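Local atomic coordinates of uncharacterized protein VP1736 (Vibrio parahaemolyticus, PDB entry 3LXQ), a protein that is of unknown function but carries a sulfatase-family domain of the alkaline phosphatase superfamily, an alpha/beta fold built around a central mixed beta-sheet. Residues Phe162-Tyr174 against Leu351-Ile363. Residues are numbered along the deposited sequence; the frame is centred on the assembly and turned at random.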
loop_
_atom_site.group_PDB
_atom_site.type_symbol
_atom_site.label_atom_id
_atom_site.label_comp_id
_atom_site.label_asym_id
_atom_site.label_seq_id
_atom_site.Cartn_x
_atom_site.Cartn_y
_atom_site.Cartn_z
ATOM N N PHE A 162 5.202 -17.444 0.836
ATOM C CA PHE A 162 4.682 -16.446 1.777
ATOM C C PHE A 162 3.299 -16.050 1.273
ATOM O O PHE A 162 3.023 -16.135 0.070
ATOM C CB PHE A 162 5.615 -15.236 1.832
ATOM C CG PHE A 162 5.421 -14.340 3.043
ATOM C CD1 PHE A 162 5.936 -14.698 4.286
ATOM C CD2 PHE A 162 4.770 -13.109 2.917
ATOM C CE1 PHE A 162 5.786 -13.871 5.383
ATOM C CE2 PHE A 162 4.592 -12.278 4.014
ATOM C CZ PHE A 162 5.111 -12.649 5.255
ATOM N N PHE A 163 2.413 -15.630 2.172
ATOM C CA PHE A 163 1.108 -15.196 1.713
ATOM C C PHE A 163 1.159 -13.904 0.895
ATOM O O PHE A 163 1.716 -12.892 1.343
ATOM C CB PHE A 163 0.069 -15.059 2.842
ATOM C CG PHE A 163 -1.228 -14.492 2.346
ATOM C CD1 PHE A 163 -2.187 -15.317 1.772
ATOM C CD2 PHE A 163 -1.427 -13.120 2.316
ATOM C CE1 PHE A 163 -3.363 -14.778 1.253
ATOM C CE2 PHE A 163 -2.596 -12.582 1.788
ATOM C CZ PHE A 163 -3.559 -13.395 1.278
ATOM N N THR A 164 0.594 -13.964 -0.313
ATOM C CA THR A 164 0.352 -12.778 -1.150
ATOM C C THR A 164 -1.034 -12.901 -1.810
ATOM O O THR A 164 -1.497 -14.017 -2.070
ATOM C CB THR A 164 1.415 -12.594 -2.286
ATOM O OG1 THR A 164 1.281 -13.646 -3.255
ATOM C CG2 THR A 164 2.839 -12.575 -1.739
ATOM N N ILE A 165 -1.666 -11.769 -2.118
ATOM C CA ILE A 165 -2.910 -11.799 -2.896
ATOM C C ILE A 165 -2.640 -12.226 -4.337
ATOM O O ILE A 165 -3.556 -12.639 -5.042
ATOM C CB ILE A 165 -3.687 -10.452 -2.885
ATOM C CG1 ILE A 165 -2.837 -9.315 -3.464
ATOM C CG2 ILE A 165 -4.201 -10.127 -1.463
ATOM C CD1 ILE A 165 -3.666 -8.144 -4.036
ATOM N N ALA A 166 -1.380 -12.118 -4.766
ATOM C CA ALA A 166 -0.963 -12.606 -6.076
ATOM C C ALA A 166 -1.219 -14.091 -6.192
ATOM O O ALA A 166 -1.902 -14.524 -7.134
ATOM C CB ALA A 166 0.505 -12.308 -6.340
ATOM N N ASP A 167 -0.685 -14.873 -5.250
ATOM C CA ASP A 167 -0.864 -16.315 -5.371
ATOM C C ASP A 167 -2.274 -16.760 -4.988
ATOM O O ASP A 167 -2.747 -17.794 -5.496
ATOM C CB ASP A 167 0.245 -17.121 -4.680
ATOM C CG ASP A 167 0.000 -17.328 -3.219
ATOM O OD1 ASP A 167 -0.739 -18.274 -2.869
ATOM O OD2 ASP A 167 0.580 -16.568 -2.422
ATOM N N LEU A 168 -2.961 -15.974 -4.162
ATOM C CA LEU A 168 -4.367 -16.257 -3.843
ATOM C C LEU A 168 -5.188 -16.136 -5.120
ATOM O O LEU A 168 -5.902 -17.066 -5.485
ATOM C CB LEU A 168 -4.908 -15.327 -2.737
ATOM C CG LEU A 168 -6.390 -15.442 -2.304
ATOM C CD1 LEU A 168 -6.761 -16.851 -1.818
ATOM C CD2 LEU A 168 -6.765 -14.417 -1.251
ATOM N N LEU A 169 -5.044 -15.008 -5.813
ATOM C CA LEU A 169 -5.762 -14.774 -7.060
ATOM C C LEU A 169 -5.369 -15.770 -8.155
ATOM O O LEU A 169 -6.233 -16.232 -8.899
ATOM C CB LEU A 169 -5.634 -13.309 -7.514
ATOM C CG LEU A 169 -6.365 -12.308 -6.599
ATOM C CD1 LEU A 169 -6.005 -10.855 -6.896
ATOM C CD2 LEU A 169 -7.892 -12.505 -6.625
ATOM N N LYS A 170 -4.083 -16.121 -8.216
ATOM C CA LYS A 170 -3.578 -17.140 -9.147
ATOM C C LYS A 170 -4.244 -18.484 -8.892
ATOM O O LYS A 170 -4.832 -19.082 -9.801
ATOM C CB LYS A 170 -2.054 -17.276 -9.041
ATOM N N GLU A 171 -4.168 -18.946 -7.646
ATOM C CA GLU A 171 -4.863 -20.159 -7.218
ATOM C C GLU A 171 -6.370 -20.107 -7.555
ATOM O O GLU A 171 -6.976 -21.130 -7.878
ATOM C CB GLU A 171 -4.619 -20.401 -5.722
ATOM C CG GLU A 171 -5.314 -21.632 -5.144
ATOM C CD GLU A 171 -4.439 -22.422 -4.173
ATOM O OE1 GLU A 171 -4.180 -23.617 -4.436
ATOM O OE2 GLU A 171 -4.009 -21.857 -3.147
ATOM N N GLN A 172 -6.942 -18.904 -7.510
ATOM C CA GLN A 172 -8.352 -18.671 -7.842
ATOM C C GLN A 172 -8.635 -18.489 -9.342
ATOM O O GLN A 172 -9.754 -18.146 -9.720
ATOM C CB GLN A 172 -8.883 -17.451 -7.067
ATOM C CG GLN A 172 -9.268 -17.736 -5.622
ATOM C CD GLN A 172 -10.300 -18.840 -5.520
ATOM O OE1 GLN A 172 -9.991 -19.955 -5.098
ATOM N NE2 GLN A 172 -11.531 -18.543 -5.929
ATOM N N GLY A 173 -7.624 -18.696 -10.187
ATOM C CA GLY A 173 -7.800 -18.654 -11.650
ATOM C C GLY A 173 -7.439 -17.348 -12.354
ATOM O O GLY A 173 -7.759 -17.171 -13.534
ATOM N N TYR A 174 -6.782 -16.434 -11.633
ATOM C CA TYR A 174 -6.323 -15.157 -12.196
ATOM C C TYR A 174 -4.946 -15.256 -12.861
ATOM O O TYR A 174 -4.072 -16.014 -12.415
ATOM C CB TYR A 174 -6.216 -14.080 -11.100
ATOM C CG TYR A 174 -7.492 -13.345 -10.721
ATOM C CD1 TYR A 174 -8.563 -14.012 -10.115
ATOM C CD2 TYR A 174 -7.600 -11.962 -10.912
ATOM C CE1 TYR A 174 -9.725 -13.314 -9.736
ATOM C CE2 TYR A 174 -8.751 -11.263 -10.544
ATOM C CZ TYR A 174 -9.802 -11.943 -9.957
ATOM O OH TYR A 174 -10.940 -11.259 -9.623
ATOM N N LEU A 351 -9.963 -7.164 -2.487
ATOM C CA LEU A 351 -10.520 -8.508 -2.710
ATOM C C LEU A 351 -12.037 -8.519 -2.552
ATOM O O LEU A 351 -12.761 -9.197 -3.300
ATOM C CB LEU A 351 -9.916 -9.530 -1.745
ATOM C CG LEU A 351 -8.469 -9.983 -1.933
ATOM C CD1 LEU A 351 -8.179 -11.084 -0.935
ATOM C CD2 LEU A 351 -8.169 -10.452 -3.369
ATOM N N SER A 352 -12.505 -7.762 -1.569
ATOM C CA SER A 352 -13.917 -7.678 -1.267
ATOM C C SER A 352 -14.635 -6.968 -2.400
ATOM O O SER A 352 -15.742 -7.367 -2.779
ATOM C CB SER A 352 -14.127 -6.957 0.069
ATOM O OG SER A 352 -15.452 -7.116 0.560
ATOM N N LEU A 353 -14.000 -5.930 -2.950
ATOM C CA LEU A 353 -14.581 -5.165 -4.066
ATOM C C LEU A 353 -14.629 -5.931 -5.383
ATOM O O LEU A 353 -15.522 -5.703 -6.214
ATOM C CB LEU A 353 -13.835 -3.845 -4.269
ATOM C CG LEU A 353 -14.185 -2.722 -3.293
ATOM C CD1 LEU A 353 -13.117 -1.632 -3.294
ATOM C CD2 LEU A 353 -15.564 -2.150 -3.621
ATOM N N ILE A 354 -13.669 -6.831 -5.583
ATOM C CA ILE A 354 -13.579 -7.561 -6.860
ATOM C C ILE A 354 -14.364 -8.879 -6.863
ATOM O O ILE A 354 -14.381 -9.599 -7.868
ATOM C CB ILE A 354 -12.110 -7.779 -7.333
ATOM C CG1 ILE A 354 -11.333 -8.686 -6.373
ATOM C CG2 ILE A 354 -11.412 -6.432 -7.557
ATOM C CD1 ILE A 354 -9.985 -9.152 -6.912
ATOM N N GLY A 355 -14.987 -9.186 -5.731
ATOM C CA GLY A 355 -15.807 -10.387 -5.600
ATOM C C GLY A 355 -15.067 -11.657 -5.223
ATOM O O GLY A 355 -15.528 -12.750 -5.526
ATOM N N VAL A 356 -13.920 -11.525 -4.560
ATOM C CA VAL A 356 -13.161 -12.710 -4.137
ATOM C C VAL A 356 -13.245 -12.927 -2.633
ATOM O O VAL A 356 -12.763 -12.089 -1.853
ATOM C CB VAL A 356 -11.672 -12.656 -4.592
ATOM C CG1 VAL A 356 -10.889 -13.852 -4.044
ATOM C CG2 VAL A 356 -11.586 -12.642 -6.111
ATOM N N ASP A 357 -13.851 -14.048 -2.232
ATOM C CA ASP A 357 -13.896 -14.451 -0.814
ATOM C C ASP A 357 -12.472 -14.738 -0.335
ATOM O O ASP A 357 -11.703 -15.395 -1.040
ATOM C CB ASP A 357 -14.757 -15.705 -0.612
ATOM C CG ASP A 357 -16.256 -15.438 -0.737
ATOM O OD1 ASP A 357 -17.020 -16.428 -0.758
ATOM O OD2 ASP A 357 -16.679 -14.262 -0.815
ATOM N N ALA A 358 -12.150 -14.267 0.867
ATOM C CA ALA A 358 -10.785 -14.249 1.367
ATOM C C ALA A 358 -10.597 -14.985 2.685
ATOM O O ALA A 358 -10.886 -14.439 3.755
ATOM C CB ALA A 358 -10.295 -12.791 1.498
ATOM N N LYS A 359 -10.098 -16.212 2.603
ATOM C CA LYS A 359 -9.651 -16.956 3.776
ATOM C C LYS A 359 -8.140 -16.762 3.870
ATOM O O LYS A 359 -7.379 -17.464 3.210
ATOM C CB LYS A 359 -10.002 -18.454 3.654
ATOM C CG LYS A 359 -9.531 -19.293 4.848
ATOM C CD LYS A 359 -10.100 -20.702 4.830
ATOM C CE LYS A 359 -9.929 -21.395 6.180
ATOM N NZ LYS A 359 -10.561 -22.757 6.137
ATOM N N THR A 360 -7.706 -15.781 4.663
ATOM C CA THR A 360 -6.302 -15.407 4.694
ATOM C C THR A 360 -5.883 -15.062 6.118
ATOM O O THR A 360 -6.743 -14.861 6.984
ATOM C CB THR A 360 -6.008 -14.193 3.767
ATOM O OG1 THR A 360 -6.241 -12.969 4.470
ATOM C CG2 THR A 360 -6.855 -14.238 2.489
ATOM N N PRO A 361 -4.559 -14.980 6.369
ATOM C CA PRO A 361 -4.100 -14.524 7.672
ATOM C C PRO A 361 -4.003 -12.999 7.797
ATOM O O PRO A 361 -3.521 -12.510 8.811
ATOM C CB PRO A 361 -2.719 -15.170 7.793
ATOM C CG PRO A 361 -2.228 -15.211 6.396
ATOM C CD PRO A 361 -3.450 -15.519 5.559
HETATM N N MSE A 362 -4.462 -12.253 6.793
HETATM C CA MSE A 362 -4.400 -10.782 6.826
HETATM C C MSE A 362 -5.226 -10.183 7.964
HETATM O O MSE A 362 -6.388 -10.541 8.153
HETATM C CB MSE A 362 -4.856 -10.170 5.495
HETATM C CG MSE A 362 -4.075 -10.626 4.280
HETATM SE SE MSE A 362 -4.444 -9.504 2.733
HETATM C CE MSE A 362 -6.161 -10.255 2.185
ATOM N N ILE A 363 -4.623 -9.262 8.711
ATOM C CA ILE A 363 -5.312 -8.607 9.805
ATOM C C ILE A 363 -5.818 -7.211 9.415
ATOM O O ILE A 363 -6.490 -6.543 10.201
ATOM C CB ILE A 363 -4.458 -8.556 11.092
ATOM C CG1 ILE A 363 -3.211 -7.682 10.892
ATOM C CG2 ILE A 363 -4.087 -9.969 11.518
ATOM C CD1 ILE A 363 -2.457 -7.380 12.175
#
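With CG swung opposite the backbone nitrogen (chi1 175°), the ring of Phe-163 reaches from the chain just ahead of helix 165-171 to the turn at Thr-360, Pro-361 and Met-362. Leu-168 has the same first torsion, 178°, and this carries its CD2 methyl to Leu-351 at the end of helix 346-353. The contact packs a short helix flanking the mixed sheet of the alkaline phosphatase-like fold, with Phe-242 of strand 241-246 touching Ile-165 and Leu-169, against the end of helix 346-353 and strand 358-360.

Pro-361 CD sits over one face of the Phe-163 ring, 4.2 Å from its centroid, a CH-pi contact displaced toward the rim. Thr-360 approaches the far end of the ring obliquely, its CB 3.6 Å from Phe-163 CZ. Met-362, a selenomethionine, runs roughly perpendicular to the Phe-163 side chain. Its CG comes to 3.5 Å from Phe-163 CE2, and its selenium makes an oblique Met-aromatic contact, 5.0 Å from the ring centroid. An ST turn holds this loop in shape: Met-362 N donates to Thr-360 OG1 over 3.0 Å.

Further along, Leu-351 splits its branches between two leucines. Its CD1 meets Leu-168 CD2 at 3.6 Å, while its CD2 packs against Leu-169, the two side chains lying alongside each other and pointing opposite ways. Val-356 CG2 comes to 3.7 Å from Leu-169 CD2, beyond the Schellman motif at Gly-355 that finishes helix 346-353. A second Schellman motif, at Gly-173, ends helix 165-171 and leads into Tyr-174, whose ring has Leu-169 CD2 over one face. The phenol oxygen is hydrogen-bonded to Lys-86 O, and Ile-354 CD1 lies 3.6 Å from Tyr-174 OH.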